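Local coordinates for protein malate dehydrogenase (Naegleria fowleri, PDB 6UM4) that probably catalyses the reversible, NAD-dependent interconversion of malate and oxaloacetate, at residues Ser112-Ile117 with Leu131-Arg136; Asp175-Leu180 with Glu207-Gln212; Ala357-Gly362 with Gly382-Ile387; Tyr364-Pro367 with Trp371-Met374. All coordinates share one frame; numbering follows the deposited sequence.

In the fold
Contacts 1 and 2 belong to the NAD-binding Rossmann domain, contacts 3 and 4 to the C-terminal domain of the lactate/malate dehydrogenase family. The first two, with centres 14 Å apart, dock helices on the six-stranded parallel sheet and touch through Leu113 of contact 1 and Ile178 and Leu180 of contact 2. Contacts 3 and 4, with centres 9 Å apart, share one antiparallel sheet, joined where Ile358 O meets Cys372 N (2.9 Å); contact 4 falls within the chain loop spanned by contact 3. Between the domains, contacts 2 and 3 approach to about 7 Å between nearest atoms without touching, whereas the centres of contacts 1 and 4 are 30 Å apart.

Contact 1. Residues Ser112-Ile117 with Leu131-Arg136; sequences SLLFRI and LRLLER
Leu114 and Leu133 meet end to end, and Leu133 CD2 is the bump that fills the fork of Leu114: it lies 4.0 Å from both Leu114 CD1 and Leu114 CD2. Leu114 and Ile117, one helical turn apart, form a second hollow between them. Here Leu131 presents its CD2 methyl, which comes 4.1 Å from Ile117 CG2 and 4.3 Å from Leu114 CD2. Ile117 offers that branch because CG2 stands opposite the backbone N, while CG1 (chi1 -65°) takes the place beside it. The strand thus supplies two bumps, Leu131 and Leu133, from one face, and the helix meets them with residues three apart. Helix 112-117 runs antiparallel to strand 131-134 (171°), its axis 11.4 Å away, as expected for the first beta-alpha-beta crossover of a Rossmann fold. In helix 140-151, Val146 packs on Leu114 and Leu150 on Leu131. Beyond the strand, Glu135 accepts a hydrogen bond from the backbone N of Cys106, in the loop between strand 98-102 and the helix. Chemically the interface is all aliphatic: no hydrogen bond crosses it, and between these segments the attraction is dispersion and the hydrophobic effect, with little directional demand.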
loop_
_atom_site.group_PDB
_atom_site.type_symbol
_atom_site.label_atom_id
_atom_site.label_comp_id
_atom_site.label_asym_id
_atom_site.label_seq_id
_atom_site.Cartn_x
_atom_site.Cartn_y
_atom_site.Cartn_z
ATOM N N SER A 112 -1.290 -5.413 0.675
ATOM C CA SER A 112 -0.686 -4.114 0.951
ATOM C C SER A 112 0.833 -4.173 0.976
ATOM O O SER A 112 1.492 -3.217 0.549
ATOM C CB SER A 112 -1.216 -3.540 2.273
ATOM O OG SER A 112 -2.581 -3.167 2.146
ATOM N N LEU A 113 1.408 -5.281 1.447
ATOM C CA LEU A 113 2.857 -5.369 1.610
ATOM C C LEU A 113 3.606 -5.330 0.276
ATOM O O LEU A 113 4.628 -4.642 0.135
ATOM C CB LEU A 113 3.204 -6.654 2.350
ATOM C CG LEU A 113 4.691 -6.835 2.570
ATOM C CD1 LEU A 113 5.081 -6.077 3.828
ATOM C CD2 LEU A 113 5.019 -8.304 2.707
ATOM N N LEU A 114 3.171 -6.129 -0.692
ATOM C CA LEU A 114 4.044 -6.380 -1.833
ATOM C C LEU A 114 4.265 -5.103 -2.644
ATOM O O LEU A 114 5.379 -4.862 -3.132
ATOM C CB LEU A 114 3.460 -7.504 -2.687
ATOM C CG LEU A 114 3.367 -8.856 -1.960
ATOM C CD1 LEU A 114 2.653 -9.869 -2.857
ATOM C CD2 LEU A 114 4.724 -9.391 -1.494
ATOM N N PHE A 115 3.225 -4.255 -2.777
ATOM C CA PHE A 115 3.384 -3.014 -3.535
ATOM C C PHE A 115 4.341 -2.049 -2.838
ATOM O O PHE A 115 5.048 -1.294 -3.514
ATOM C CB PHE A 115 2.020 -2.327 -3.782
ATOM C CG PHE A 115 1.191 -2.961 -4.879
ATOM C CD1 PHE A 115 1.151 -2.408 -6.143
ATOM C CD2 PHE A 115 0.470 -4.128 -4.640
ATOM C CE1 PHE A 115 0.405 -2.998 -7.157
ATOM C CE2 PHE A 115 -0.263 -4.726 -5.630
ATOM C CZ PHE A 115 -0.299 -4.162 -6.903
ATOM N N ARG A 116 4.410 -2.083 -1.509
ATOM C CA ARG A 116 5.334 -1.239 -0.762
ATOM C C ARG A 116 6.702 -1.895 -0.622
ATOM O O ARG A 116 7.617 -1.310 -0.028
ATOM C CB ARG A 116 4.743 -0.892 0.623
ATOM C CG ARG A 116 3.451 -0.069 0.478
ATOM C CD ARG A 116 2.803 0.251 1.812
ATOM N NE ARG A 116 3.616 1.212 2.545
ATOM C CZ ARG A 116 3.378 1.593 3.798
ATOM N NH1 ARG A 116 2.356 1.084 4.467
ATOM N NH2 ARG A 116 4.175 2.475 4.375
ATOM N N ILE A 117 6.857 -3.098 -1.156
ATOM C CA ILE A 117 8.179 -3.610 -1.494
ATOM C C ILE A 117 8.557 -3.222 -2.922
ATOM O O ILE A 117 9.624 -2.653 -3.173
ATOM C CB ILE A 117 8.216 -5.139 -1.300
ATOM C CG1 ILE A 117 8.023 -5.507 0.173
ATOM C CG2 ILE A 117 9.549 -5.721 -1.771
ATOM C CD1 ILE A 117 7.797 -6.993 0.329
ATOM N N LEU A 131 10.784 -11.019 -6.163
ATOM C CA LEU A 131 9.802 -11.557 -5.233
ATOM C C LEU A 131 9.593 -13.031 -5.527
ATOM O O LEU A 131 9.323 -13.410 -6.669
ATOM C CB LEU A 131 8.481 -10.801 -5.350
ATOM C CG LEU A 131 8.447 -9.374 -4.801
ATOM C CD1 LEU A 131 7.111 -8.709 -5.140
ATOM C CD2 LEU A 131 8.666 -9.418 -3.325
ATOM N N ARG A 132 9.720 -13.855 -4.501
ATOM C CA ARG A 132 9.364 -15.261 -4.585
ATOM C C ARG A 132 8.160 -15.451 -3.680
ATOM O O ARG A 132 8.284 -15.403 -2.451
ATOM C CB ARG A 132 10.543 -16.149 -4.186
ATOM C CG ARG A 132 11.749 -15.996 -5.127
ATOM C CD ARG A 132 12.890 -16.969 -4.775
ATOM N NE ARG A 132 12.646 -18.314 -5.271
ATOM C CZ ARG A 132 12.939 -18.710 -6.514
ATOM N NH1 ARG A 132 13.305 -17.811 -7.425
ATOM N NH2 ARG A 132 12.719 -19.968 -6.886
ATOM N N LEU A 133 7.012 -15.685 -4.293
ATOM C CA LEU A 133 5.717 -15.633 -3.628
ATOM C C LEU A 133 5.223 -17.048 -3.387
ATOM O O LEU A 133 5.071 -17.818 -4.340
ATOM C CB LEU A 133 4.708 -14.870 -4.487
ATOM C CG LEU A 133 5.116 -13.450 -4.864
ATOM C CD1 LEU A 133 3.987 -12.766 -5.642
ATOM C CD2 LEU A 133 5.451 -12.677 -3.572
ATOM N N LEU A 134 4.933 -17.369 -2.130
ATOM C CA LEU A 134 4.542 -18.710 -1.719
ATOM C C LEU A 134 3.095 -18.712 -1.245
ATOM O O LEU A 134 2.670 -17.806 -0.527
ATOM C CB LEU A 134 5.452 -19.211 -0.590
ATOM C CG LEU A 134 5.019 -20.518 0.064
ATOM C CD1 LEU A 134 5.081 -21.601 -0.990
ATOM C CD2 LEU A 134 5.897 -20.872 1.243
ATOM N N GLU A 135 2.340 -19.725 -1.654
ATOM C CA GLU A 135 0.967 -19.887 -1.204
ATOM C C GLU A 135 0.666 -21.373 -1.090
ATOM O O GLU A 135 1.445 -22.222 -1.528
ATOM C CB GLU A 135 -0.037 -19.201 -2.163
ATOM C CG GLU A 135 -0.622 -17.883 -1.671
ATOM C CD GLU A 135 -1.409 -18.005 -0.348
ATOM O OE1 GLU A 135 -1.835 -19.127 0.018
ATOM O OE2 GLU A 135 -1.589 -16.971 0.337
ATOM N N ARG A 136 -0.492 -21.677 -0.512
ATOM C CA ARG A 136 -0.980 -23.039 -0.480
ATOM C C ARG A 136 -1.306 -23.505 -1.897
ATOM O O ARG A 136 -1.559 -22.685 -2.785
ATOM C CB ARG A 136 -2.215 -23.132 0.413
ATOM C CG ARG A 136 -1.894 -23.074 1.907
ATOM C CD ARG A 136 -3.138 -23.293 2.762
ATOM N NE ARG A 136 -2.975 -22.746 4.110
ATOM C CZ ARG A 136 -2.593 -23.449 5.176
ATOM N NH1 ARG A 136 -2.334 -24.748 5.065
ATOM N NH2 ARG A 136 -2.473 -22.850 6.361
#

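Contact 2. Residues Asp175-Leu180 with Glu207-Gln212; sequences DYAILL and EALNKQ
Leu209 turns its isobutyl group toward the strand with chi1 at -88°, some way from the usual -60°, and chi2 at 161°, which spreads its two methyls over Ala177 and Leu179. Leu179 comes to meet it with a more regular first torsion (chi1 -57°) that lays CG beside its own backbone N. The fork of Leu209 then divides the work. Its CD2 methyl settles on the short side chain of Ala177, 4.0 Å from CB, while CD1 faces Leu179 CD1 more loosely at 4.3 Å. Ala177 and Leu179 are two residues apart and therefore present their side chains from the same face of the strand, so one leucine of the helix can touch both. Alanine is the low spot in this surface, and the helix residue fills it: the nearest CA pair, Ala177 CA and Leu209 CA, is 8.7 Å apart. All three touching residues are buried, nothing polar passes between the segments, and the contact is a small piece of hydrophobic core.

Leu209 lies near the C-terminal end of helix 191-212, whose final turn is closed by a hydrogen bond from Gln212 N to Ala208 O (2.8 Å). Phe171 of helix 167-171 packs against Ala177, Ala208 and Leu209 together, widening the apolar patch. Strand 176-179 runs between strands 98-102 and 218-221 in the parallel sheet, and helix 191-212 makes the crossover that leads from it to strand 218-221.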
loop_
_atom_site.group_PDB
_atom_site.type_symbol
_atom_site.label_atom_id
_atom_site.label_comp_id
_atom_site.label_asym_id
_atom_site.label_seq_id
_atom_site.Cartn_x
_atom_site.Cartn_y
_atom_site.Cartn_z
ATOM N N ASP A 175 17.402 -13.631 0.175
ATOM C CA ASP A 175 18.133 -12.718 1.042
ATOM C C ASP A 175 17.267 -12.243 2.190
ATOM O O ASP A 175 17.789 -11.871 3.247
ATOM C CB ASP A 175 18.621 -11.489 0.275
ATOM C CG ASP A 175 19.579 -11.832 -0.803
ATOM O OD1 ASP A 175 20.621 -12.444 -0.485
ATOM O OD2 ASP A 175 19.286 -11.484 -1.965
ATOM N N TYR A 176 15.956 -12.246 1.968
ATOM C CA TYR A 176 14.961 -11.805 2.922
ATOM C C TYR A 176 13.772 -12.742 2.846
ATOM O O TYR A 176 13.435 -13.247 1.774
ATOM C CB TYR A 176 14.511 -10.375 2.615
ATOM C CG TYR A 176 15.639 -9.380 2.621
ATOM C CD1 TYR A 176 16.192 -8.931 3.815
ATOM C CD2 TYR A 176 16.174 -8.909 1.449
ATOM C CE1 TYR A 176 17.240 -8.014 3.826
ATOM C CE2 TYR A 176 17.220 -7.995 1.446
ATOM C CZ TYR A 176 17.747 -7.550 2.634
ATOM O OH TYR A 176 18.792 -6.650 2.618
ATOM N N ALA A 177 13.139 -12.974 3.988
ATOM C CA ALA A 177 11.897 -13.729 3.995
ATOM C C ALA A 177 10.937 -13.084 4.985
ATOM O O ALA A 177 11.299 -12.817 6.133
ATOM C CB ALA A 177 12.129 -15.210 4.322
ATOM N N ILE A 178 9.713 -12.840 4.536
ATOM C CA ILE A 178 8.644 -12.312 5.374
ATOM C C ILE A 178 7.569 -13.383 5.441
ATOM O O ILE A 178 6.999 -13.766 4.410
ATOM C CB ILE A 178 8.079 -10.980 4.836
ATOM C CG1 ILE A 178 9.184 -9.925 4.828
ATOM C CG2 ILE A 178 6.907 -10.492 5.703
ATOM C CD1 ILE A 178 8.782 -8.628 4.188
ATOM N N LEU A 179 7.333 -13.910 6.636
ATOM C CA LEU A 179 6.502 -15.096 6.804
ATOM C C LEU A 179 5.141 -14.671 7.321
ATOM O O LEU A 179 4.952 -14.502 8.529
ATOM C CB LEU A 179 7.191 -16.088 7.736
ATOM C CG LEU A 179 8.560 -16.441 7.174
ATOM C CD1 LEU A 179 9.214 -17.590 7.903
ATOM C CD2 LEU A 179 8.413 -16.755 5.653
ATOM N N LEU A 180 4.190 -14.507 6.387
ATOM C CA LEU A 180 2.814 -14.147 6.698
ATOM C C LEU A 180 1.938 -15.371 6.839
ATOM O O LEU A 180 0.942 -15.340 7.573
ATOM C CB LEU A 180 2.229 -13.248 5.598
ATOM C CG LEU A 180 3.036 -12.016 5.195
ATOM C CD1 LEU A 180 2.396 -11.317 3.983
ATOM C CD2 LEU A 180 3.120 -11.052 6.370
ATOM N N GLU A 207 13.607 -25.395 8.114
ATOM C CA GLU A 207 14.395 -26.406 7.418
ATOM C C GLU A 207 14.667 -25.976 5.983
ATOM O O GLU A 207 15.796 -26.092 5.488
ATOM C CB GLU A 207 13.662 -27.753 7.460
ATOM C CG GLU A 207 13.765 -28.479 8.801
ATOM C CD GLU A 207 12.819 -29.665 8.922
ATOM O OE1 GLU A 207 11.904 -29.803 8.080
ATOM O OE2 GLU A 207 12.973 -30.447 9.884
ATOM N N ALA A 208 13.640 -25.474 5.299
ATOM C CA ALA A 208 13.820 -25.028 3.916
ATOM C C ALA A 208 14.715 -23.798 3.857
ATOM O O ALA A 208 15.583 -23.698 2.981
ATOM C CB ALA A 208 12.459 -24.735 3.275
ATOM N N LEU A 209 14.508 -22.853 4.785
ATOM C CA LEU A 209 15.341 -21.656 4.853
ATOM C C LEU A 209 16.800 -22.031 5.038
ATOM O O LEU A 209 17.680 -21.528 4.329
ATOM C CB LEU A 209 14.874 -20.741 5.999
ATOM C CG LEU A 209 13.781 -19.679 5.773
ATOM C CD1 LEU A 209 13.148 -19.212 7.101
ATOM C CD2 LEU A 209 14.305 -18.468 5.001
ATOM N N ASN A 210 17.072 -22.928 5.991
ATOM C CA ASN A 210 18.448 -23.288 6.279
ATOM C C ASN A 210 19.105 -23.878 5.047
ATOM O O ASN A 210 20.261 -23.568 4.742
ATOM C CB ASN A 210 18.508 -24.270 7.453
ATOM C CG ASN A 210 19.875 -24.311 8.092
ATOM O OD1 ASN A 210 20.213 -23.442 8.885
ATOM N ND2 ASN A 210 20.675 -25.318 7.745
ATOM N N LYS A 211 18.359 -24.690 4.303
ATOM C CA LYS A 211 18.897 -25.363 3.125
ATOM C C LYS A 211 19.037 -24.434 1.919
ATOM O O LYS A 211 20.064 -24.460 1.238
ATOM C CB LYS A 211 17.996 -26.541 2.776
ATOM C CG LYS A 211 18.284 -27.186 1.464
ATOM C CD LYS A 211 17.195 -28.180 1.130
ATOM C CE LYS A 211 17.411 -28.773 -0.260
ATOM N NZ LYS A 211 16.137 -29.338 -0.771
ATOM N N GLN A 212 18.046 -23.579 1.663
ATOM C CA GLN A 212 17.882 -22.913 0.373
ATOM C C GLN A 212 18.268 -21.444 0.342
ATOM O O GLN A 212 18.750 -20.977 -0.700
ATOM C CB GLN A 212 16.425 -23.023 -0.088
ATOM C CG GLN A 212 15.940 -24.447 -0.299
ATOM C CD GLN A 212 16.539 -25.053 -1.564
ATOM O OE1 GLN A 212 17.632 -25.598 -1.544
ATOM N NE2 GLN A 212 15.831 -24.914 -2.682
#

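Contact 3. Residues Ala357-Gly362 with Gly382-Ile387; sequences AIPSRG and GKYGVI
This is mostly apolar packing between the two outer strands of a three-stranded antiparallel sheet in the C-terminal domain, 353-359 and 383-386, separated by strand 371-380. The short segments run almost at right angles (92°), their axes 9.9 Å apart, and the side chains bridge the gap. Ile358 and Tyr384 lie alongside each other, pointing opposite ways, with the tyrosine hydroxyl oxygen OH 3.5 Å from Ile358 CB and the ring carbon CE1 3.8 Å from Ile358 CG2. That branch meets the ring obliquely. Tyr384 gets there with CG tucked between backbone N and carbonyl carbon (chi1 56°). The other arm of Ile358 also touches the ring, but its CD1 presses hardest on Val386 CG2, at 3.5 Å, tighter than ordinary methyl contact. Pro359 adds a lesser touch, its CD 3.8 Å from Tyr384 OH. The hydroxyl itself is hydrogen-bonded to the backbone oxygen of Glu243, which fixes that end while Ile358 packs against the ring. Around the contact, Trp346 of helix 332-348 meets the Tyr384 ring, Met374 of the central strand 371-380 packs on Val386, and Thr246 of strand 245-247, the edge of the parallel sheet, touches both Ile358 and Tyr384.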
loop_
_atom_site.group_PDB
_atom_site.type_symbol
_atom_site.label_atom_id
_atom_site.label_comp_id
_atom_site.label_asym_id
_atom_site.label_seq_id
_atom_site.Cartn_x
_atom_site.Cartn_y
_atom_site.Cartn_z
ATOM N N ALA A 357 10.789 -8.626 18.409
ATOM C CA ALA A 357 10.865 -9.867 19.183
ATOM C C ALA A 357 12.089 -10.655 18.729
ATOM O O ALA A 357 12.128 -11.152 17.596
ATOM C CB ALA A 357 9.596 -10.698 19.008
ATOM N N ILE A 358 13.068 -10.806 19.616
ATOM C CA ILE A 358 14.391 -11.288 19.220
ATOM C C ILE A 358 14.776 -12.458 20.124
ATOM O O ILE A 358 14.194 -12.638 21.207
ATOM C CB ILE A 358 15.439 -10.152 19.288
ATOM C CG1 ILE A 358 15.739 -9.809 20.755
ATOM C CG2 ILE A 358 14.910 -8.884 18.590
ATOM C CD1 ILE A 358 16.738 -8.690 20.943
ATOM N N PRO A 359 15.737 -13.293 19.703
ATOM C CA PRO A 359 16.207 -14.355 20.606
ATOM C C PRO A 359 16.804 -13.760 21.869
ATOM O O PRO A 359 17.670 -12.879 21.821
ATOM C CB PRO A 359 17.267 -15.104 19.779
ATOM C CG PRO A 359 17.688 -14.128 18.724
ATOM C CD PRO A 359 16.421 -13.348 18.400
ATOM N N SER A 360 16.343 -14.255 23.005
ATOM C CA SER A 360 16.890 -13.798 24.273
ATOM C C SER A 360 18.285 -14.380 24.494
ATOM O O SER A 360 18.475 -15.604 24.497
ATOM C CB SER A 360 15.964 -14.194 25.413
ATOM O OG SER A 360 16.579 -13.924 26.652
ATOM N N ARG A 361 19.266 -13.495 24.658
ATOM C CA ARG A 361 20.564 -13.840 25.220
ATOM C C ARG A 361 20.664 -13.434 26.690
ATOM O O ARG A 361 21.758 -13.151 27.190
ATOM C CB ARG A 361 21.684 -13.195 24.403
ATOM C CG ARG A 361 21.649 -13.494 22.890
ATOM C CD ARG A 361 21.965 -14.968 22.593
ATOM N NE ARG A 361 22.075 -15.252 21.155
ATOM C CZ ARG A 361 22.455 -16.420 20.636
ATOM N NH1 ARG A 361 22.936 -17.377 21.416
ATOM N NH2 ARG A 361 22.507 -16.577 19.319
ATOM N N GLY A 362 19.536 -13.378 27.394
ATOM C CA GLY A 362 19.531 -12.995 28.794
ATOM C C GLY A 362 19.512 -11.513 29.075
ATOM O O GLY A 362 19.706 -11.126 30.227
ATOM N N GLY A 382 21.249 -5.323 8.886
ATOM C CA GLY A 382 20.857 -6.504 9.629
ATOM C C GLY A 382 21.252 -6.537 11.089
ATOM O O GLY A 382 20.881 -7.488 11.786
ATOM N N LYS A 383 21.912 -5.503 11.601
ATOM C CA LYS A 383 22.440 -5.512 12.963
ATOM C C LYS A 383 21.592 -4.640 13.883
ATOM O O LYS A 383 21.333 -3.470 13.579
ATOM C CB LYS A 383 23.894 -5.035 12.964
ATOM C CG LYS A 383 24.782 -5.793 11.977
ATOM C CD LYS A 383 25.937 -4.929 11.494
ATOM C CE LYS A 383 26.901 -5.699 10.585
ATOM N NZ LYS A 383 26.349 -6.100 9.245
ATOM N N TYR A 384 21.208 -5.195 15.029
ATOM C CA TYR A 384 20.478 -4.457 16.052
ATOM C C TYR A 384 21.065 -4.798 17.414
ATOM O O TYR A 384 21.768 -5.798 17.578
ATOM C CB TYR A 384 18.965 -4.769 16.047
ATOM C CG TYR A 384 18.644 -6.246 16.199
ATOM C CD1 TYR A 384 18.759 -6.888 17.429
ATOM C CD2 TYR A 384 18.211 -6.998 15.109
ATOM C CE1 TYR A 384 18.472 -8.247 17.568
ATOM C CE2 TYR A 384 17.904 -8.343 15.245
ATOM C CZ TYR A 384 18.039 -8.968 16.471
ATOM O OH TYR A 384 17.745 -10.315 16.594
ATOM N N GLY A 385 20.778 -3.932 18.390
ATOM C CA GLY A 385 21.219 -4.114 19.763
ATOM C C GLY A 385 20.191 -3.644 20.775
ATOM O O GLY A 385 19.588 -2.566 20.636
ATOM N N VAL A 386 19.972 -4.463 21.802
ATOM C CA VAL A 386 19.039 -4.092 22.852
ATOM C C VAL A 386 19.531 -2.828 23.540
ATOM O O VAL A 386 20.730 -2.669 23.797
ATOM C CB VAL A 386 18.889 -5.259 23.842
ATOM C CG1 VAL A 386 18.004 -4.867 25.006
ATOM C CG2 VAL A 386 18.335 -6.481 23.116
ATOM N N ILE A 387 18.602 -1.912 23.833
ATOM C CA ILE A 387 18.964 -0.720 24.582
ATOM C C ILE A 387 19.452 -1.154 25.952
ATOM O O ILE A 387 18.759 -1.895 26.660
ATOM C CB ILE A 387 17.770 0.244 24.688
ATOM C CG1 ILE A 387 17.228 0.604 23.309
ATOM C CG2 ILE A 387 18.178 1.517 25.430
ATOM C CD1 ILE A 387 18.212 1.401 22.475
#

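Contact 4. Residues Tyr364-Pro367 with Trp371-Met374; sequences YGIP and WCSM
Ile366 sets its CD1 methyl over the pair formed by the sulfur of Cys372 and the terminal methyl of Met374, both on the same side of it, and the torsions of all three residues place them there. In Ile366 the CG1 arm lies opposite the carbonyl carbon (chi1 -68°) and continues extended (chi2 168°), pointing CD1 at the strand. Met374 answers with a long reach: beyond CG the chain is extended, so its CE arrives tip to tip with Ile366 CD1 at 3.7 Å, and SD follows 4.1 Å from the same methyl. Cys372 swings SG opposite its backbone N (chi1 179°), which brings the sulfur 3.8 Å from Ile366 CD1 and 4.2 Å from Ile366 CG2. One isoleucine thus touches two sulfur-bearing side chains that emerge from the same face of the strand, two residues apart. The backbone of the loop takes an unusual course just before it: Tyr364 and Gly365 both adopt positive phi, and Ile366 returns to negative phi, with its CB toward the strand. The loop connects strand 353-359 to its antiparallel partner 371-380 and folds back over the start of the latter. Helix 394-414 packs against both segments, Leu407 on Cys372, Val404 and Ile408 on Pro367, while Trp371 packs on helix 226-235 and Tyr364 sets its ring edge-to-face with Trp277 of strand 271-277.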
loop_
_atom_site.group_PDB
_atom_site.type_symbol
_atom_site.label_atom_id
_atom_site.label_comp_id
_atom_site.label_asym_id
_atom_site.label_seq_id
_atom_site.Cartn_x
_atom_site.Cartn_y
_atom_site.Cartn_z
ATOM N N TYR A 364 18.410 -8.101 30.323
ATOM C CA TYR A 364 17.538 -7.760 31.448
ATOM C C TYR A 364 17.113 -8.998 32.251
ATOM O O TYR A 364 16.049 -9.024 32.873
ATOM C CB TYR A 364 16.339 -6.930 30.957
ATOM C CG TYR A 364 16.839 -5.597 30.440
ATOM C CD1 TYR A 364 17.217 -4.595 31.328
ATOM C CD2 TYR A 364 17.005 -5.364 29.086
ATOM C CE1 TYR A 364 17.722 -3.388 30.884
ATOM C CE2 TYR A 364 17.512 -4.158 28.625
ATOM C CZ TYR A 364 17.862 -3.173 29.531
ATOM O OH TYR A 364 18.378 -1.969 29.100
ATOM N N GLY A 365 17.934 -10.047 32.226
ATOM C CA GLY A 365 17.649 -11.264 32.960
ATOM C C GLY A 365 16.581 -12.145 32.361
ATOM O O GLY A 365 16.170 -13.118 33.006
ATOM N N ILE A 366 16.158 -11.866 31.134
ATOM C CA ILE A 366 15.085 -12.622 30.475
ATOM C C ILE A 366 15.562 -14.043 30.192
ATOM O O ILE A 366 16.710 -14.227 29.761
ATOM C CB ILE A 366 14.659 -11.901 29.189
ATOM C CG1 ILE A 366 13.971 -10.580 29.544
ATOM C CG2 ILE A 366 13.733 -12.750 28.353
ATOM C CD1 ILE A 366 13.764 -9.648 28.336
ATOM N N PRO A 367 14.757 -15.071 30.463
ATOM C CA PRO A 367 15.204 -16.448 30.208
ATOM C C PRO A 367 15.620 -16.650 28.754
ATOM O O PRO A 367 15.012 -16.105 27.831
ATOM C CB PRO A 367 13.974 -17.292 30.555
ATOM C CG PRO A 367 13.209 -16.444 31.557
ATOM C CD PRO A 367 13.432 -15.022 31.109
ATOM N N TRP A 371 11.918 -16.159 22.240
ATOM C CA TRP A 371 11.944 -14.905 21.510
ATOM C C TRP A 371 11.091 -13.902 22.273
ATOM O O TRP A 371 9.951 -14.197 22.650
ATOM C CB TRP A 371 11.431 -15.079 20.080
ATOM C CG TRP A 371 12.511 -15.253 19.035
ATOM C CD1 TRP A 371 12.735 -14.457 17.947
ATOM C CD2 TRP A 371 13.507 -16.286 18.985
ATOM N NE1 TRP A 371 13.805 -14.925 17.235
ATOM C CE2 TRP A 371 14.290 -16.054 17.834
ATOM C CE3 TRP A 371 13.795 -17.387 19.787
ATOM C CZ2 TRP A 371 15.365 -16.888 17.463
ATOM C CZ3 TRP A 371 14.872 -18.218 19.431
ATOM C CH2 TRP A 371 15.639 -17.953 18.281
ATOM N N CYS A 372 11.656 -12.736 22.526
ATOM C CA CYS A 372 11.028 -11.785 23.418
ATOM C C CYS A 372 11.261 -10.396 22.878
ATOM O O CYS A 372 12.402 -10.050 22.566
ATOM C CB CYS A 372 11.612 -11.918 24.820
ATOM S SG CYS A 372 10.926 -10.779 26.015
ATOM N N SER A 373 10.189 -9.609 22.803
ATOM C CA SER A 373 10.278 -8.237 22.326
ATOM C C SER A 373 11.011 -7.378 23.344
ATOM O O SER A 373 10.828 -7.524 24.562
ATOM C CB SER A 373 8.871 -7.687 22.065
ATOM O OG SER A 373 8.873 -6.418 21.423
ATOM N N MET A 374 11.900 -6.525 22.848
ATOM C CA MET A 374 12.703 -5.656 23.698
ATOM C C MET A 374 12.915 -4.339 22.969
ATOM O O MET A 374 12.890 -4.302 21.736
ATOM C CB MET A 374 14.071 -6.280 24.023
ATOM C CG MET A 374 14.036 -7.669 24.611
ATOM S SD MET A 374 15.690 -8.316 24.991
ATOM C CE MET A 374 15.282 -10.066 24.956
#